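Local coordinates for protein putative hydroxymethylglutaryl-CoA synthase (Streptococcus mutans, PDB 3SQZ) that probably acts as a hydroxymethylglutaryl-CoA synthase, a thiolase-fold acyltransferase of the mevalonate pathway, and binds coenzyme A, at residues S257-A262 / S288-K293; K295-A300 / L321-N326; Q328-G333 / G352-G357. One frame throughout, in Å; residues are numbered along the deposited sequence.

The three contacts follow one another along the chain without overlapping. Interactions 1 and 2 both use helix 288-302, interaction 1 at its first turns and interaction 2 further on, where helix 315-326 crosses it. Interaction 3 takes up the loop that leaves helix 315-326 and sets it against the end of strand 346-354. Their centres lie about 12 Å (2 and 3), 14 Å (1 and 2) and 15 Å (1 and 3) apart, and N297 of interaction 2 is hydrogen-bonded to N329 of interaction 3. Together they pack helices and loops around one border of the mixed sheet, where strands 346-354, 335-342 and 263-266 lie side by side, away from the annotated coenzyme A and catalytic residues.

Interaction 1: residues S257-A262 / S288-K293; sequences SLTDFA and SDLQEK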
ATOM      1  N   SER A 257      17.265  17.946   8.179  1.00 15.19           N
ATOM      2  CA  SER A 257      17.986  17.509   7.002  0.58 16.29           C
ATOM      3  C   SER A 257      18.056  15.999   6.990  1.00 14.39           C
ATOM      4  O   SER A 257      17.525  15.331   7.880  1.00 14.69           O
ATOM      5  CB  SER A 257      19.380  18.115   6.957  0.58 18.21           C
ATOM      6  OG  SER A 257      20.196  17.499   7.927  0.58 18.18           O
ATOM      7  N   LEU A 258      18.661  15.465   5.940  1.00 14.58           N
ATOM      8  CA  LEU A 258      18.737  14.027   5.757  1.00 16.39           C
ATOM      9  C   LEU A 258      19.310  13.359   7.004  1.00 17.69           C
ATOM     10  O   LEU A 258      18.863  12.283   7.399  1.00 18.91           O
ATOM     11  CB  LEU A 258      19.606  13.702   4.538  1.00 17.86           C
ATOM     12  CG  LEU A 258      19.204  14.308   3.187  1.00 19.13           C
ATOM     13  CD1 LEU A 258      20.393  14.312   2.234  1.00 20.08           C
ATOM     14  CD2 LEU A 258      18.013  13.579   2.574  1.00 19.84           C
ATOM     15  N   THR A 259      20.287  14.005   7.631  1.00 17.59           N
ATOM     16  CA  THR A 259      20.997  13.403   8.756  1.00 19.85           C
ATOM     17  C   THR A 259      20.155  13.261  10.029  1.00 18.52           C
ATOM     18  O   THR A 259      20.583  12.618  10.988  1.00 20.49           O
ATOM     19  CB  THR A 259      22.305  14.166   9.072  1.00 24.07           C
ATOM     20  OG1 THR A 259      22.014  15.556   9.245  1.00 26.24           O
ATOM     21  CG2 THR A 259      23.324  14.001   7.941  1.00 26.10           C
ATOM     22  N   ASP A 260      18.961  13.844  10.042  1.00 15.39           N
ATOM     23  CA  ASP A 260      18.072  13.675  11.192  1.00 14.95           C
ATOM     24  C   ASP A 260      17.342  12.336  11.175  1.00 13.75           C
ATOM     25  O   ASP A 260      16.711  11.951  12.159  1.00 14.89           O
ATOM     26  CB  ASP A 260      17.069  14.824  11.260  1.00 16.14           C
ATOM     27  CG  ASP A 260      17.732  16.141  11.589  1.00 17.95           C
ATOM     28  OD1 ASP A 260      18.547  16.168  12.533  1.00 20.92           O
ATOM     29  OD2 ASP A 260      17.460  17.143  10.899  1.00 18.34           O
ATOM     30  N   PHE A 261      17.456  11.614  10.065  1.00 13.19           N
ATOM     31  CA  PHE A 261      16.667  10.407   9.859  1.00 13.08           C
ATOM     32  C   PHE A 261      17.535   9.172   9.706  1.00 13.52           C
ATOM     33  O   PHE A 261      18.639   9.241   9.172  1.00 16.49           O
ATOM     34  CB  PHE A 261      15.758  10.606   8.649  1.00 13.77           C
ATOM     35  CG  PHE A 261      14.846  11.776   8.808  1.00 13.27           C
ATOM     36  CD1 PHE A 261      13.705  11.664   9.582  1.00 13.14           C
ATOM     37  CD2 PHE A 261      15.160  13.007   8.255  1.00 13.92           C
ATOM     38  CE1 PHE A 261      12.874  12.747   9.776  1.00 14.26           C
ATOM     39  CE2 PHE A 261      14.330  14.095   8.444  1.00 14.52           C
ATOM     40  CZ  PHE A 261      13.189  13.964   9.206  1.00 14.35           C
ATOM     41  N   ALA A 262      17.023   8.044  10.188  1.00 11.73           N
ATOM     42  CA  ALA A 262      17.722   6.773  10.083  1.00 11.78           C
ATOM     43  C   ALA A 262      17.323   6.018   8.821  1.00 11.75           C
ATOM     44  O   ALA A 262      18.018   5.088   8.416  1.00 12.27           O
ATOM     45  CB  ALA A 262      17.437   5.926  11.311  1.00 12.98           C
ATOM     46  N   SER A 288      29.747   9.451   5.484  1.00 17.10           N
ATOM     47  CA  SER A 288      29.825   8.128   4.874  0.73 17.81           C
ATOM     48  C   SER A 288      29.096   7.045   5.665  1.00 17.25           C
ATOM     49  O   SER A 288      28.444   6.179   5.080  1.00 17.37           O
ATOM     50  CB  SER A 288      31.280   7.726   4.636  0.73 19.71           C
ATOM     51  OG  SER A 288      31.838   8.485   3.579  0.73 21.45           O
ATOM     52  N   ASP A 289      29.197   7.086   6.989  1.00 17.18           N
ATOM     53  CA  ASP A 289      28.545   6.052   7.787  1.00 18.25           C
ATOM     54  C   ASP A 289      27.027   6.114   7.651  1.00 16.62           C
ATOM     55  O   ASP A 289      26.364   5.079   7.568  1.00 17.16           O
ATOM     56  CB  ASP A 289      29.005   6.074   9.254  1.00 20.96           C
ATOM     57  CG  ASP A 289      28.623   7.346   9.982  1.00 25.40           C
ATOM     58  OD1 ASP A 289      28.515   7.295  11.227  1.00 28.59           O
ATOM     59  OD2 ASP A 289      28.438   8.392   9.327  1.00 26.19           O
ATOM     60  N   LEU A 290      26.481   7.325   7.594  1.00 16.00           N
ATOM     61  CA  LEU A 290      25.049   7.480   7.404  1.00 15.61           C
ATOM     62  C   LEU A 290      24.644   7.145   5.974  1.00 14.91           C
ATOM     63  O   LEU A 290      23.569   6.593   5.758  1.00 15.28           O
ATOM     64  CB  LEU A 290      24.578   8.880   7.798  1.00 17.09           C
ATOM     65  CG  LEU A 290      23.064   9.104   7.692  1.00 20.76           C
ATOM     66  CD1 LEU A 290      22.287   8.081   8.514  1.00 22.18           C
ATOM     67  CD2 LEU A 290      22.702  10.514   8.119  1.00 21.36           C
ATOM     68  N   GLN A 291      25.486   7.465   4.992  1.00 14.88           N
ATOM     69  CA  GLN A 291      25.188   7.041   3.620  1.00 15.73           C
ATOM     70  C   GLN A 291      24.970   5.534   3.575  1.00 15.27           C
ATOM     71  O   GLN A 291      24.038   5.040   2.940  1.00 15.88           O
ATOM     72  CB  GLN A 291      26.331   7.398   2.665  1.00 16.67           C
ATOM     73  CG  GLN A 291      26.453   8.866   2.297  1.00 18.14           C
ATOM     74  CD  GLN A 291      27.627   9.122   1.360  1.00 19.59           C
ATOM     75  OE1 GLN A 291      27.927   8.309   0.480  1.00 21.28           O
ATOM     76  NE2 GLN A 291      28.309  10.243   1.556  1.00 19.46           N
ATOM     77  N   GLU A 292      25.858   4.801   4.236  1.00 15.30           N
ATOM     78  CA  GLU A 292      25.776   3.349   4.240  1.00 16.47           C
ATOM     79  C   GLU A 292      24.511   2.859   4.936  1.00 15.20           C
ATOM     80  O   GLU A 292      23.820   1.972   4.434  1.00 15.34           O
ATOM     81  CB  GLU A 292      27.009   2.755   4.914  1.00 17.96           C
ATOM     82  N   LYS A 293      24.212   3.437   6.096  1.00 14.91           N
ATOM     83  CA  LYS A 293      23.014   3.050   6.827  1.00 14.61           C
ATOM     84  C   LYS A 293      21.741   3.329   6.037  1.00 12.72           C
ATOM     85  O   LYS A 293      20.834   2.493   5.973  1.00 13.17           O
ATOM     86  CB  LYS A 293      22.939   3.756   8.172  1.00 17.39           C
ATOM     87  CG  LYS A 293      21.780   3.261   8.997  1.00 21.48           C
ATOM     88  CD  LYS A 293      22.018   3.468  10.469  1.00 25.00           C
ATOM     89  CE  LYS A 293      21.719   4.891  10.865  1.00 26.92           C
ATOM     90  NZ  LYS A 293      21.640   5.016  12.346  1.00 27.68           N
TER
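In this thiolase-fold enzyme, the connection from helix 232-254 to the sheet-edge strand 263-266 contains a short 3-10 turn, 258-260, and against it L290 from the start of helix 288-302 is packed. The leucine carries most of the contact. With CG anti to its backbone N (chi1 -177°), the side chain reaches across to the turn, and its CD2 settles against T259, 3.4 Å from T259 CA and 3.5 Å from T259 CG2. The threonine keeps its methyl beside its own backbone N, which brings CG2 to the same leucine methyl that CA touches; the two side chains cross at about a right angle. The other methyl, L290 CD1, faces the carbonyl of F261 at 3.9 Å from its O.

The turn itself is closed by backbone and side chain: D260 N bonds to S257 O, while D260 OD2 accepts S257 N at 2.8 Å, on the anti side but well out of the carboxylate plane. Behind it, L258 and F261 lean on W247 of helix 232-254. One turn beyond L290, the aliphatic part of K293 runs past the entry to strand 263-266, with K293 CG 4.2 Å from A262 O.

Interaction 2: residues K295-A300 / L321-N326; sequences KVNFEA and LSLLEN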
ATOM      1  N   LYS A 295      21.425   3.565   2.844  1.00 12.44           N
ATOM      2  CA  LYS A 295      21.367   2.675   1.692  1.00 12.64           C
ATOM      3  C   LYS A 295      20.896   1.272   2.087  1.00 12.16           C
ATOM      4  O   LYS A 295      20.036   0.686   1.432  1.00 12.43           O
ATOM      5  CB  LYS A 295      22.727   2.607   0.994  1.00 15.38           C
ATOM      6  CG  LYS A 295      22.758   1.654  -0.186  1.00 18.38           C
ATOM      7  CD  LYS A 295      21.732   2.030  -1.238  1.00 22.39           C
ATOM      8  CE  LYS A 295      21.973   1.252  -2.520  1.00 25.00           C
ATOM      9  NZ  LYS A 295      20.966   1.576  -3.563  1.00 26.76           N
ATOM     10  N   VAL A 296      21.458   0.735   3.162  1.00 12.82           N
ATOM     11  CA  VAL A 296      21.043  -0.571   3.655  1.00 13.40           C
ATOM     12  C   VAL A 296      19.561  -0.551   4.026  1.00 11.42           C
ATOM     13  O   VAL A 296      18.825  -1.505   3.751  1.00 11.95           O
ATOM     14  CB  VAL A 296      21.914  -1.005   4.859  1.00 17.20           C
ATOM     15  CG1 VAL A 296      21.255  -2.127   5.636  1.00 19.49           C
ATOM     16  CG2 VAL A 296      23.309  -1.414   4.386  1.00 18.88           C
ATOM     17  N   ASN A 297      19.115   0.536   4.651  1.00 10.81           N
ATOM     18  CA  ASN A 297      17.706   0.654   5.011  1.00 10.61           C
ATOM     19  C   ASN A 297      16.812   0.813   3.788  1.00 10.00           C
ATOM     20  O   ASN A 297      15.709   0.256   3.747  1.00 10.49           O
ATOM     21  CB  ASN A 297      17.483   1.758   6.039  1.00 10.46           C
ATOM     22  CG  ASN A 297      17.963   1.357   7.421  1.00 10.74           C
ATOM     23  OD1 ASN A 297      18.171   2.203   8.308  1.00 13.06           O
ATOM     24  ND2 ASN A 297      18.164   0.066   7.610  1.00 10.39           N
ATOM     25  N   PHE A 298      17.286   1.532   2.778  1.00 10.68           N
ATOM     26  CA  PHE A 298      16.554   1.586   1.524  1.00 11.04           C
ATOM     27  C   PHE A 298      16.363   0.177   0.933  1.00 10.55           C
ATOM     28  O   PHE A 298      15.250  -0.216   0.550  1.00 11.02           O
ATOM     29  CB  PHE A 298      17.217   2.498   0.493  1.00 11.92           C
ATOM     30  CG  PHE A 298      16.536   2.425  -0.829  1.00 11.81           C
ATOM     31  CD1 PHE A 298      15.337   3.095  -1.033  1.00 12.85           C
ATOM     32  CD2 PHE A 298      17.019   1.597  -1.833  1.00 13.45           C
ATOM     33  CE1 PHE A 298      14.656   2.979  -2.227  1.00 13.77           C
ATOM     34  CE2 PHE A 298      16.338   1.478  -3.033  1.00 14.88           C
ATOM     35  CZ  PHE A 298      15.156   2.172  -3.227  1.00 14.53           C
ATOM     36  N   GLU A 299      17.444  -0.594   0.878  1.00 11.11           N
ATOM     37  CA  GLU A 299      17.372  -1.948   0.344  1.00 11.84           C
ATOM     38  C   GLU A 299      16.409  -2.819   1.157  1.00 11.44           C
ATOM     39  O   GLU A 299      15.657  -3.611   0.591  1.00 12.33           O
ATOM     40  CB  GLU A 299      18.767  -2.566   0.280  1.00 13.86           C
ATOM     41  CG  GLU A 299      19.693  -1.845  -0.692  1.00 16.96           C
ATOM     42  CD  GLU A 299      19.239  -1.950  -2.135  1.00 21.56           C
ATOM     43  OE1 GLU A 299      18.694  -3.006  -2.522  1.00 22.73           O
ATOM     44  OE2 GLU A 299      19.439  -0.972  -2.889  1.00 24.16           O
ATOM     45  N   ALA A 300      16.418  -2.665   2.478  1.00 10.97           N
ATOM     46  CA  ALA A 300      15.479  -3.398   3.323  1.00 11.10           C
ATOM     47  C   ALA A 300      14.038  -3.037   2.966  1.00 10.05           C
ATOM     48  O   ALA A 300      13.162  -3.897   2.950  1.00 11.01           O
ATOM     49  CB  ALA A 300      15.747  -3.109   4.794  1.00 11.75           C
ATOM     50  N   LEU A 321       6.774  -1.373   6.281  1.00  8.64           N
ATOM     51  CA  LEU A 321       6.734  -2.678   6.930  1.00  9.08           C
ATOM     52  C   LEU A 321       7.971  -3.515   6.586  1.00  8.52           C
ATOM     53  O   LEU A 321       8.593  -4.118   7.459  1.00  9.26           O
ATOM     54  CB  LEU A 321       5.458  -3.400   6.519  1.00  9.58           C
ATOM     55  CG  LEU A 321       5.195  -4.744   7.187  1.00  9.67           C
ATOM     56  CD1 LEU A 321       5.082  -4.617   8.706  1.00 10.78           C
ATOM     57  CD2 LEU A 321       3.942  -5.360   6.580  1.00 10.27           C
ATOM     58  N   SER A 322       8.332  -3.526   5.310  1.00  8.82           N
ATOM     59  CA  SER A 322       9.514  -4.230   4.844  1.00  9.13           C
ATOM     60  C   SER A 322      10.773  -3.700   5.547  1.00  9.25           C
ATOM     61  O   SER A 322      11.623  -4.473   5.998  1.00  9.98           O
ATOM     62  CB  SER A 322       9.613  -4.060   3.331  1.00  9.33           C
ATOM     63  OG  SER A 322      10.602  -4.901   2.766  1.00  9.90           O
ATOM     64  N   LEU A 323      10.884  -2.381   5.641  1.00  9.24           N
ATOM     65  CA  LEU A 323      11.982  -1.750   6.360  1.00  9.82           C
ATOM     66  C   LEU A 323      12.052  -2.231   7.805  1.00  9.06           C
ATOM     67  O   LEU A 323      13.106  -2.644   8.287  1.00  9.83           O
ATOM     68  CB  LEU A 323      11.798  -0.237   6.337  1.00  9.92           C
ATOM     69  CG  LEU A 323      12.733   0.553   7.256  1.00 10.05           C
ATOM     70  CD1 LEU A 323      14.203   0.438   6.809  1.00 11.32           C
ATOM     71  CD2 LEU A 323      12.293   2.009   7.333  1.00 10.99           C
ATOM     72  N   LEU A 324      10.932  -2.169   8.517  1.00  9.35           N
ATOM     73  CA  LEU A 324      10.954  -2.484   9.937  1.00  9.95           C
ATOM     74  C   LEU A 324      11.274  -3.946  10.193  1.00  9.75           C
ATOM     75  O   LEU A 324      11.920  -4.277  11.190  1.00 10.45           O
ATOM     76  CB  LEU A 324       9.622  -2.123  10.592  1.00 10.29           C
ATOM     77  CG  LEU A 324       9.242  -0.644  10.521  1.00 11.32           C
ATOM     78  CD1 LEU A 324       8.036  -0.389  11.407  1.00 12.93           C
ATOM     79  CD2 LEU A 324      10.412   0.257  10.911  1.00 12.33           C
ATOM     80  N   GLU A 325      10.824  -4.817   9.294  1.00  9.61           N
ATOM     81  CA  GLU A 325      11.021  -6.254   9.437  1.00 10.26           C
ATOM     82  C   GLU A 325      12.372  -6.748   8.908  1.00 10.71           C
ATOM     83  O   GLU A 325      12.766  -7.878   9.178  1.00 12.48           O
ATOM     84  CB  GLU A 325       9.854  -7.022   8.797  1.00 10.46           C
ATOM     85  CG  GLU A 325       8.593  -6.878   9.629  1.00 10.40           C
ATOM     86  CD  GLU A 325       7.351  -7.570   9.087  1.00 10.01           C
ATOM     87  OE1 GLU A 325       7.331  -8.022   7.917  1.00 11.02           O
ATOM     88  OE2 GLU A 325       6.371  -7.657   9.861  1.00 10.09           O
ATOM     89  N   ASN A 326      13.090  -5.902   8.178  1.00 11.08           N
ATOM     90  CA  ASN A 326      14.328  -6.335   7.536  1.00 11.82           C
ATOM     91  C   ASN A 326      15.574  -5.512   7.821  1.00 12.17           C
ATOM     92  O   ASN A 326      16.683  -5.986   7.596  1.00 13.76           O
ATOM     93  CB  ASN A 326      14.117  -6.519   6.035  1.00 12.21           C
ATOM     94  CG  ASN A 326      13.146  -7.635   5.745  1.00 13.22           C
ATOM     95  OD1 ASN A 326      13.514  -8.808   5.761  1.00 13.86           O
ATOM     96  ND2 ASN A 326      11.888  -7.282   5.527  1.00 14.32           N
TER
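S322 OG is held between two backbone groups: it donates to A300 O over 2.8 Å and receives the amide of Y304, just past the end of helix 288-302. The hydroxyl lies in the plane of the A300 carbonyl and meets it at a C=O...OG angle of 157°. It can reach there because OG stands anti to the backbone N of S322 (chi1 -170°), which swings it off helix 315-326 toward the last turn of its neighbour. The carbonyl of S322 is also engaged by a side chain, since N326 ND2 donates to S322 O at 2.9 Å, in the carbonyl plane and on a lone pair, with the acceptor close to the amide plane of N326. This bond fixes the rotation of the amide; N326 CB, nearer the backbone, lies 4.0 Å from A300 CB.

Both segments fall in the C-terminal sequence region of the HMG-CoA synthase family, in a thiolase fold, and they cross at 116° with axes 8.4 Å apart. A300 makes such closeness possible: its small side chain lets the CA atoms of A300 and L323 come within 4.9 Å. L323 CD1 is pressed against N297, 3.4 Å from N297 O and 3.6 Å from N297 CB. The amide of N297 lies alongside the same methyl, and its OD1 accepts N329 ND2. L323 also touches A263 and C265 of strand 263-266.

Interaction 3: residues Q328-G333 / G352-G357; sequences QNLVAG and GTLVKG
The flat groups that meet between A332-G333 and L354-K356 are peptide units rather than rings. A332 CB lies over one face of the V355-K356 peptide, nearest its nitrogen, with 3.5 Å between A332 CB and K356 N. The preceding peptide is used through its oxygen: G333 N donates to L354 O at 2.9 Å, nearly straight at the hydrogen (168°). The bond ties the loop to the strand end, next to the backbone pairing of L354 with D334; T353 CG2 touches G333 CA at 3.7 Å. Beside the peptide face, A332 CB also meets K356 CB at 3.9 Å, but the extended chain of K356 then leads away.

Deeper in, the contact becomes apolar. L354 CD1 lies 3.8 Å from L330 CB and is also near both methyls of L330, the two leucines crossing at about a right angle. With CG anti to the carbonyl carbon (chi1 -74°), L354 brings CD1 to the face of the V331 carbonyl on which its CB already lies, 3.8 Å from V331 O. The contact closes the open end of the beta-hairpin 335-342/346-354, where the loop leading in passes across the strand that ends it, the chain directions 98° apart. L330 and L354 both reach L324 of helix 315-326, and L330 also touches N297 of helix 288-302. L354 also touches L203 of strand 203-213 and I336 of strand 335-342, the strands flanking its own.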
ATOM      1  N   GLN A 328      18.588  -4.235   9.914  1.00 12.04           N
ATOM      2  CA  GLN A 328      19.336  -4.790  11.033  1.00 13.71           C
ATOM      3  C   GLN A 328      19.889  -3.706  11.951  1.00 13.15           C
ATOM      4  O   GLN A 328      20.611  -4.009  12.905  1.00 14.39           O
ATOM      5  CB  GLN A 328      20.435  -5.726  10.528  1.00 15.76           C
ATOM      6  CG  GLN A 328      19.868  -6.927   9.775  1.00 18.06           C
ATOM      7  CD  GLN A 328      20.927  -7.932   9.367  1.00 21.30           C
ATOM      8  OE1 GLN A 328      20.650  -9.126   9.245  1.00 24.58           O
ATOM      9  NE2 GLN A 328      22.145  -7.454   9.153  1.00 21.99           N
ATOM     10  N   ASN A 329      19.544  -2.446  11.685  1.00 11.99           N
ATOM     11  CA  ASN A 329      20.117  -1.342  12.452  1.00 12.68           C
ATOM     12  C   ASN A 329      19.127  -0.383  13.117  1.00 11.90           C
ATOM     13  O   ASN A 329      19.532   0.427  13.942  1.00 13.48           O
ATOM     14  CB  ASN A 329      21.106  -0.546  11.599  1.00 13.43           C
ATOM     15  CG  ASN A 329      20.455   0.054  10.383  1.00 13.44           C
ATOM     16  OD1 ASN A 329      20.697  -0.381   9.253  1.00 16.54           O
ATOM     17  ND2 ASN A 329      19.605   1.045  10.605  1.00 11.31           N
ATOM     18  N   LEU A 330      17.840  -0.451  12.777  1.00 11.08           N
ATOM     19  CA  LEU A 330      16.894   0.495  13.364  1.00 10.61           C
ATOM     20  C   LEU A 330      16.704   0.234  14.847  1.00 11.16           C
ATOM     21  O   LEU A 330      16.619  -0.920  15.282  1.00 11.68           O
ATOM     22  CB  LEU A 330      15.545   0.435  12.653  1.00 11.08           C
ATOM     23  CG  LEU A 330      15.518   1.048  11.255  1.00 11.78           C
ATOM     24  CD1 LEU A 330      14.199   0.742  10.587  1.00 12.90           C
ATOM     25  CD2 LEU A 330      15.746   2.553  11.293  1.00 13.18           C
ATOM     26  N   VAL A 331      16.634   1.315  15.617  1.00 10.72           N
ATOM     27  CA  VAL A 331      16.400   1.231  17.047  1.00 10.99           C
ATOM     28  C   VAL A 331      15.359   2.252  17.504  1.00 10.73           C
ATOM     29  O   VAL A 331      15.070   3.246  16.815  1.00 10.97           O
ATOM     30  CB  VAL A 331      17.710   1.444  17.851  1.00 12.55           C
ATOM     31  CG1 VAL A 331      18.741   0.387  17.475  1.00 13.67           C
ATOM     32  CG2 VAL A 331      18.259   2.844  17.619  1.00 13.48           C
ATOM     33  N   ALA A 332      14.806   1.999  18.683  1.00 11.08           N
ATOM     34  CA  ALA A 332      13.917   2.940  19.340  1.00 11.54           C
ATOM     35  C   ALA A 332      14.503   4.334  19.292  1.00 11.62           C
ATOM     36  O   ALA A 332      15.692   4.525  19.561  1.00 12.31           O
ATOM     37  CB  ALA A 332      13.697   2.523  20.773  1.00 13.41           C
ATOM     38  N   GLY A 333      13.667   5.308  18.954  1.00 11.48           N
ATOM     39  CA  GLY A 333      14.091   6.690  18.917  1.00 12.24           C
ATOM     40  C   GLY A 333      14.589   7.134  17.562  1.00 12.16           C
ATOM     41  O   GLY A 333      14.710   8.328  17.326  1.00 13.18           O
ATOM     42  N   GLY A 352       7.994   9.983  11.461  1.00 11.87           N
ATOM     43  CA  GLY A 352       7.629   9.289  12.677  1.00 12.33           C
ATOM     44  C   GLY A 352       8.858   8.821  13.427  1.00 11.87           C
ATOM     45  O   GLY A 352       9.965   8.797  12.882  1.00 13.17           O
ATOM     46  N   THR A 353       8.659   8.439  14.682  1.00 11.13           N
ATOM     47  CA  THR A 353       9.746   7.964  15.534  1.00 11.69           C
ATOM     48  C   THR A 353       9.429   6.562  16.032  1.00 10.62           C
ATOM     49  O   THR A 353       8.318   6.291  16.496  1.00 11.15           O
ATOM     50  CB  THR A 353       9.951   8.894  16.750  1.00 13.00           C
ATOM     51  OG1 THR A 353      10.385  10.173  16.285  1.00 14.70           O
ATOM     52  CG2 THR A 353      11.007   8.332  17.695  1.00 13.58           C
ATOM     53  N   LEU A 354      10.405   5.666  15.922  1.00 10.49           N
ATOM     54  CA  LEU A 354      10.217   4.289  16.373  1.00 10.84           C
ATOM     55  C   LEU A 354      10.123   4.175  17.885  1.00 10.46           C
ATOM     56  O   LEU A 354      10.858   4.835  18.622  1.00 11.52           O
ATOM     57  CB  LEU A 354      11.343   3.401  15.866  1.00 11.66           C
ATOM     58  CG  LEU A 354      11.260   3.067  14.381  1.00 12.40           C
ATOM     59  CD1 LEU A 354      12.543   2.396  13.914  1.00 13.57           C
ATOM     60  CD2 LEU A 354      10.053   2.178  14.095  1.00 12.79           C
ATOM     61  N   VAL A 355       9.239   3.292  18.330  1.00 11.06           N
ATOM     62  CA  VAL A 355       8.976   3.059  19.738  1.00 12.01           C
ATOM     63  C   VAL A 355       9.688   1.795  20.212  1.00 11.51           C
ATOM     64  O   VAL A 355       9.703   0.779  19.520  1.00 11.30           O
ATOM     65  CB  VAL A 355       7.454   2.908  19.953  1.00 12.98           C
ATOM     66  CG1 VAL A 355       7.123   2.602  21.399  1.00 14.08           C
ATOM     67  CG2 VAL A 355       6.745   4.174  19.494  1.00 13.44           C
ATOM     68  N   LYS A 356      10.294   1.878  21.387  1.00 12.12           N
ATOM     69  CA  LYS A 356      10.889   0.724  22.038  1.00 13.17           C
ATOM     70  C   LYS A 356       9.898  -0.441  22.064  1.00 12.02           C
ATOM     71  O   LYS A 356       8.751  -0.297  22.502  1.00 12.69           O
ATOM     72  CB  LYS A 356      11.275   1.120  23.458  1.00 15.50           C
ATOM     73  CG  LYS A 356      11.752  -0.002  24.338  1.00 17.42           C
ATOM     74  CD  LYS A 356      12.154   0.550  25.692  1.00 19.24           C
ATOM     75  CE  LYS A 356      12.605  -0.553  26.621  1.00 21.33           C
ATOM     76  NZ  LYS A 356      13.184   0.041  27.853  1.00 21.27           N
ATOM     77  N   GLY A 357      10.345  -1.599  21.592  1.00 11.74           N
ATOM     78  CA  GLY A 357       9.499  -2.773  21.527  1.00 11.82           C
ATOM     79  C   GLY A 357       8.778  -2.980  20.206  1.00 11.46           C
ATOM     80  O   GLY A 357       8.027  -3.939  20.066  1.00 11.96           O
TER